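Local coordinates for protein N-terminal acetyltransferase B complex subunit NAT3 (Candida albicans, PDB 5K04) that probably acetylates protein N termini as the catalytic subunit of the NatB complex, using acetyl-coenzyme A, and is captured here with coenzyme A bound, at residues T76-L81 with G88-L93; L42-V47 with L95-L100. All blocks are in the same frame, centred on the assembly; numbering follows the deposited sequence.

Contact 1: T76-L81 with G88-L93; sequences TAVTVL and GLASKL. Unlike the reference sequence in segment 76-81: L81 (reference Ser). With COA (coenzyme A), chain D.
V80 and A90 mark the nearest approach of strand 76-80 to helix 89-93, CA to CA 6.3 Å, where the two axes pass 8.4 Å apart at 148°, closer to antiparallel than to perpendicular. V80 meets the first turn of the helix with both methyls: CG1 touches L89 CD2 at 3.7 Å, while CG2 rests against A90 CB at 3.8 Å. One turn on, L93 CD1 meets V78 CG1 (4.1 Å), the two side chains lying alongside and pointing opposite ways. V78 can offer CG1 because that methyl stands trans to the backbone N (chi1 -164°). No hydrogen bond joins strand to helix; the polar work is done on coenzyme A. G88, at the N-cap, gives its N to O2A, and A90 N bonds O5A at 3.0 Å. S91 grips O1A twice, through its backbone N and through its hydroxyl, with S91 OG 2.7 Å from COA O1A. This is the pyrophosphate-binding turn of the GNAT fold, with the R-x-x-G-x-A signature running from R85 to A90; R86 and K126 also bond the cofactor. Amide N-H groups at the helix start, which have no acceptor one turn back in the helix, thus face the diphosphate, whose negative charge the helix dipole would probably help to stabilise, while the valines seat that turn on the sheet through apolar contacts.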
# COMPACT_ATOMS: atom_id res chain seq x y z
N THR B 76 17.65 2.36 -14.55
CA THR B 76 17.59 1.26 -13.60
C THR B 76 16.36 0.39 -13.77
O THR B 76 16.45 -0.83 -13.59
CB THR B 76 17.64 1.78 -12.16
OG1 THR B 76 16.38 2.33 -11.79
CG2 THR B 76 18.66 2.83 -12.08
N ALA B 77 15.22 0.96 -14.14
CA ALA B 77 14.01 0.16 -14.30
C ALA B 77 13.06 0.78 -15.32
O ALA B 77 12.72 1.97 -15.24
CB ALA B 77 13.29 0.01 -12.95
N VAL B 78 12.63 -0.05 -16.27
CA VAL B 78 11.50 0.21 -17.16
C VAL B 78 10.59 -1.01 -17.12
O VAL B 78 11.07 -2.14 -17.27
CB VAL B 78 11.95 0.45 -18.61
CG1 VAL B 78 10.83 1.08 -19.41
CG2 VAL B 78 13.19 1.29 -18.66
N THR B 79 9.29 -0.78 -16.93
CA THR B 79 8.30 -1.84 -17.01
C THR B 79 7.01 -1.27 -17.57
O THR B 79 6.70 -0.09 -17.41
CB THR B 79 7.98 -2.50 -15.65
OG1 THR B 79 7.85 -1.50 -14.62
CG2 THR B 79 9.06 -3.44 -15.29
N VAL B 80 6.25 -2.15 -18.20
CA VAL B 80 5.00 -1.80 -18.85
C VAL B 80 3.98 -2.85 -18.45
O VAL B 80 4.26 -4.06 -18.52
CB VAL B 80 5.16 -1.74 -20.38
CG1 VAL B 80 3.81 -1.50 -21.07
CG2 VAL B 80 6.16 -0.65 -20.74
N LEU B 81 2.81 -2.40 -18.01
CA LEU B 81 1.67 -3.28 -17.76
C LEU B 81 1.36 -4.13 -18.99
O LEU B 81 1.40 -3.65 -20.12
CB LEU B 81 0.45 -2.43 -17.37
CG LEU B 81 -0.84 -3.16 -17.04
CD1 LEU B 81 -0.56 -4.09 -15.89
CD2 LEU B 81 -1.96 -2.16 -16.70
N GLY B 88 4.91 0.12 -28.22
CA GLY B 88 5.99 1.10 -28.12
C GLY B 88 6.02 1.92 -26.85
O GLY B 88 6.71 2.95 -26.80
N LEU B 89 5.30 1.50 -25.81
CA LEU B 89 5.27 2.29 -24.59
C LEU B 89 6.62 2.26 -23.87
O LEU B 89 7.11 3.30 -23.40
CB LEU B 89 4.14 1.77 -23.69
CG LEU B 89 3.93 2.46 -22.36
CD1 LEU B 89 3.92 3.97 -22.53
CD2 LEU B 89 2.61 1.96 -21.76
N ALA B 90 7.23 1.07 -23.77
CA ALA B 90 8.57 0.98 -23.19
C ALA B 90 9.56 1.83 -23.99
O ALA B 90 10.37 2.57 -23.41
CB ALA B 90 9.03 -0.48 -23.15
N SER B 91 9.51 1.73 -25.32
CA SER B 91 10.38 2.56 -26.15
C SER B 91 10.13 4.05 -25.91
O SER B 91 11.08 4.85 -25.91
CB SER B 91 10.18 2.18 -27.62
OG SER B 91 10.45 0.80 -27.82
N LYS B 92 8.87 4.44 -25.68
CA LYS B 92 8.57 5.85 -25.44
C LYS B 92 9.14 6.33 -24.10
O LYS B 92 9.71 7.42 -24.02
CB LYS B 92 7.05 6.09 -25.48
CG LYS B 92 6.56 7.21 -24.54
CD LYS B 92 5.07 7.55 -24.70
CE LYS B 92 4.89 8.80 -25.56
NZ LYS B 92 5.49 10.04 -24.93
N LEU B 93 8.98 5.51 -23.05
CA LEU B 93 9.53 5.85 -21.73
C LEU B 93 11.05 6.03 -21.79
O LEU B 93 11.59 6.95 -21.16
CB LEU B 93 9.16 4.75 -20.73
CG LEU B 93 7.69 4.69 -20.32
CD1 LEU B 93 7.38 3.37 -19.64
CD2 LEU B 93 7.34 5.85 -19.40
N1A COA D . 8.46 -10.81 -27.40
C2A COA D . 9.29 -10.72 -28.64
N3A COA D . 9.80 -9.29 -28.80
C4A COA D . 9.47 -8.13 -27.95
C5A COA D . 8.48 -8.27 -26.68
C6A COA D . 8.01 -9.75 -26.40
N6A COA D . 7.24 -10.14 -25.27
N7A COA D . 8.43 -6.96 -25.85
C8A COA D . 9.38 -5.85 -26.44
N9A COA D . 9.98 -6.73 -27.68
C1B COA D . 11.22 -6.06 -28.49
C2B COA D . 11.14 -6.16 -30.05
O2B COA D . 12.01 -6.90 -30.91
C3B COA D . 10.55 -4.77 -30.18
O3B COA D . 10.05 -4.04 -31.30
P3B COA D . 8.81 -3.99 -32.37
O7A COA D . 8.08 -2.69 -32.11
O8A COA D . 9.50 -3.94 -33.74
O9A COA D . 7.97 -5.22 -32.10
C4B COA D . 10.96 -3.99 -28.82
O4B COA D . 11.62 -4.83 -27.79
C5B COA D . 10.17 -2.68 -28.41
O5B COA D . 8.83 -2.70 -27.90
P1A COA D . 7.79 -1.86 -27.00
O1A COA D . 8.39 -0.52 -26.77
O2A COA D . 6.46 -1.86 -27.70
O3A COA D . 7.69 -2.69 -25.68
P2A COA D . 6.73 -2.91 -24.40
O4A COA D . 5.84 -4.08 -24.72
O5A COA D . 6.10 -1.66 -24.04
O6A COA D . 7.81 -3.40 -23.32
CBP COA D . 9.38 -4.82 -21.72
CCP COA D . 9.00 -4.19 -23.22
CDP COA D . 10.74 -5.81 -21.82
CEP COA D . 9.63 -3.56 -20.62
CAP COA D . 8.03 -5.76 -21.17
OAP COA D . 7.37 -6.55 -22.14
C9P COA D . 8.03 -6.04 -19.59
O9P COA D . 8.53 -7.17 -19.02
N8P COA D . 8.02 -4.81 -18.70
C7P COA D . 8.90 -4.69 -17.40
C6P COA D . 9.86 -5.89 -17.06
C5P COA D . 11.23 -6.25 -17.89
O5P COA D . 11.46 -7.43 -18.46
N4P COA D . 12.18 -5.13 -18.07
C3P COA D . 12.81 -4.16 -18.94
C2P COA D . 13.49 -4.30 -20.29
S1P COA D . 15.04 -5.12 -20.53

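Contact 2: L42-V47 with L95-L100; sequences LFYKSV and LELENL
The ring of Y44 meets L97 at its edge, where CD2 lies near the ring plane and 4.0 Å from Y44 CE2. E96 and L100 both approach obliquely from the same side of that plane: E96 CG stands 3.8 Å from Y44 CZ, and L100 CD1 is 3.9 Å from Y44 CE2. In this GNAT fold the contact joins strand 43-48 of the central sheet to the C-terminal end of helix 89-96 and the turn after it. The neighbouring strand 53-65 adds M58, which touches both Y44 and L97. Y44 has its CG set between the backbone N and the carbonyl carbon (chi1 48°), and the phenol reaches the helix. Its hydroxyl bonds the carbonyl oxygen of L93, so this buried polar end has a partner; L97 CG packs beside Y44 OH at 3.2 Å. The nearby L97 N is poorly angled for a bond to that oxygen. At the margin, L42 CD2 packs on L100 CD1 at 3.6 Å, and L42 also touches V103 of helix 101-104. With CG anti to the backbone N (chi1 166°), E96 lays its methylene against the tyrosine, and the bend at chi2 turns the carboxylate 86° to the ring plane. F245 of the Uncharacterized protein chain packs on E96, placing this side near the subunit interface. There N99 ND2 bonds E96 OE2 at 3.0 Å, meeting the oxygen from above the carboxylate plane.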
# COMPACT_ATOMS: atom_id res chain seq x y z
N LEU B 42 13.55 12.03 -13.25
CA LEU B 42 13.90 10.82 -13.98
C LEU B 42 13.11 9.62 -13.47
O LEU B 42 13.46 8.47 -13.73
CB LEU B 42 15.41 10.56 -13.90
CG LEU B 42 16.34 11.74 -14.27
CD1 LEU B 42 17.77 11.27 -14.53
CD2 LEU B 42 15.84 12.53 -15.46
N PHE B 43 12.04 9.89 -12.74
CA PHE B 43 11.15 8.87 -12.20
C PHE B 43 9.75 9.35 -12.58
O PHE B 43 9.13 10.19 -11.91
CB PHE B 43 11.35 8.70 -10.69
CG PHE B 43 10.76 7.43 -10.12
CD1 PHE B 43 9.90 6.63 -10.87
CD2 PHE B 43 11.05 7.04 -8.81
CE1 PHE B 43 9.36 5.47 -10.35
CE2 PHE B 43 10.52 5.88 -8.27
CZ PHE B 43 9.66 5.09 -9.05
N TYR B 44 9.27 8.84 -13.70
CA TYR B 44 7.97 9.22 -14.24
C TYR B 44 7.24 7.97 -14.69
O TYR B 44 7.83 6.90 -14.91
CB TYR B 44 8.09 10.22 -15.40
CG TYR B 44 9.10 9.82 -16.44
CD1 TYR B 44 8.75 9.02 -17.52
CD2 TYR B 44 10.42 10.25 -16.35
CE1 TYR B 44 9.70 8.66 -18.50
CE2 TYR B 44 11.37 9.90 -17.31
CZ TYR B 44 11.01 9.10 -18.37
OH TYR B 44 11.96 8.75 -19.30
N LYS B 45 5.93 8.13 -14.84
CA LYS B 45 5.03 7.04 -15.12
C LYS B 45 4.22 7.35 -16.36
O LYS B 45 3.96 8.52 -16.70
CB LYS B 45 4.10 6.77 -13.93
CG LYS B 45 3.20 7.97 -13.56
CD LYS B 45 2.12 7.56 -12.56
CE LYS B 45 1.23 8.73 -12.17
NZ LYS B 45 0.27 8.28 -11.10
N SER B 46 3.83 6.29 -17.05
CA SER B 46 2.85 6.38 -18.11
C SER B 46 1.49 6.10 -17.52
O SER B 46 1.36 5.36 -16.54
CB SER B 46 3.16 5.41 -19.25
OG SER B 46 3.23 4.06 -18.80
N VAL B 47 0.47 6.69 -18.14
CA VAL B 47 -0.90 6.70 -17.63
C VAL B 47 -1.84 6.65 -18.83
O VAL B 47 -1.53 7.19 -19.89
CB VAL B 47 -1.08 7.96 -16.73
CG1 VAL B 47 -2.43 8.52 -16.83
CG2 VAL B 47 -0.68 7.65 -15.27
N LEU B 95 12.79 6.81 -24.57
CA LEU B 95 13.07 7.95 -25.44
C LEU B 95 12.77 9.30 -24.77
O LEU B 95 13.42 10.30 -25.07
CB LEU B 95 12.28 7.81 -26.73
CG LEU B 95 12.82 6.82 -27.76
CD1 LEU B 95 11.97 6.88 -29.02
CD2 LEU B 95 14.29 7.12 -28.07
N GLU B 96 11.79 9.34 -23.86
CA GLU B 96 11.46 10.57 -23.13
C GLU B 96 12.64 11.09 -22.29
O GLU B 96 12.72 12.29 -22.03
CB GLU B 96 10.24 10.32 -22.25
CG GLU B 96 9.95 11.37 -21.17
CD GLU B 96 9.51 12.73 -21.71
OE1 GLU B 96 9.43 13.69 -20.90
OE2 GLU B 96 9.24 12.86 -22.93
N LEU B 97 13.53 10.19 -21.84
CA LEU B 97 14.73 10.63 -21.13
C LEU B 97 15.52 11.64 -21.95
O LEU B 97 16.02 12.64 -21.42
CB LEU B 97 15.61 9.42 -20.82
CG LEU B 97 15.10 8.48 -19.73
CD1 LEU B 97 15.91 7.20 -19.71
CD2 LEU B 97 15.20 9.17 -18.40
N GLU B 98 15.62 11.42 -23.26
CA GLU B 98 16.42 12.26 -24.14
C GLU B 98 15.83 13.66 -24.29
O GLU B 98 16.52 14.54 -24.81
CB GLU B 98 16.57 11.55 -25.50
CG GLU B 98 17.17 10.13 -25.36
CD GLU B 98 17.20 9.34 -26.68
OE1 GLU B 98 17.16 9.97 -27.77
OE2 GLU B 98 17.26 8.09 -26.62
N ASN B 99 14.58 13.87 -23.85
CA ASN B 99 13.94 15.19 -23.82
C ASN B 99 14.24 15.99 -22.57
O ASN B 99 14.05 17.22 -22.57
CB ASN B 99 12.42 15.03 -23.92
CG ASN B 99 11.97 14.49 -25.26
OD1 ASN B 99 12.72 14.54 -26.25
ND2 ASN B 99 10.73 13.98 -25.32
N LEU B 100 14.69 15.34 -21.49
CA LEU B 100 14.95 16.02 -20.23
C LEU B 100 16.32 16.69 -20.26
O LEU B 100 17.31 16.08 -20.69
CB LEU B 100 14.86 15.02 -19.09
CG LEU B 100 13.56 14.20 -19.17
CD1 LEU B 100 13.43 13.19 -18.03
CD2 LEU B 100 12.35 15.11 -19.21

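After strand 3-6 and helices 16-19 and 29-38, the chain lays down strand 43-48, returns through strand 53-65, and then builds strand 70-80. An eight-residue connection, 81-88, leads from this last strand into helix 89-96, and contact 1 closes that short loop beside coenzyme A. Contact 2 comes later, when the end of the helix and the following turn reach back to strand 43-48; it closes a loop with 47 intervening residues, and contact 1 is nested wholly inside it. The same helix therefore lies across part of one sheet, its start over strand 70-80 and its end over strand 43-48. The two contacts also meet directly, L89 CD1 lying 3.7 Å from S46 CB.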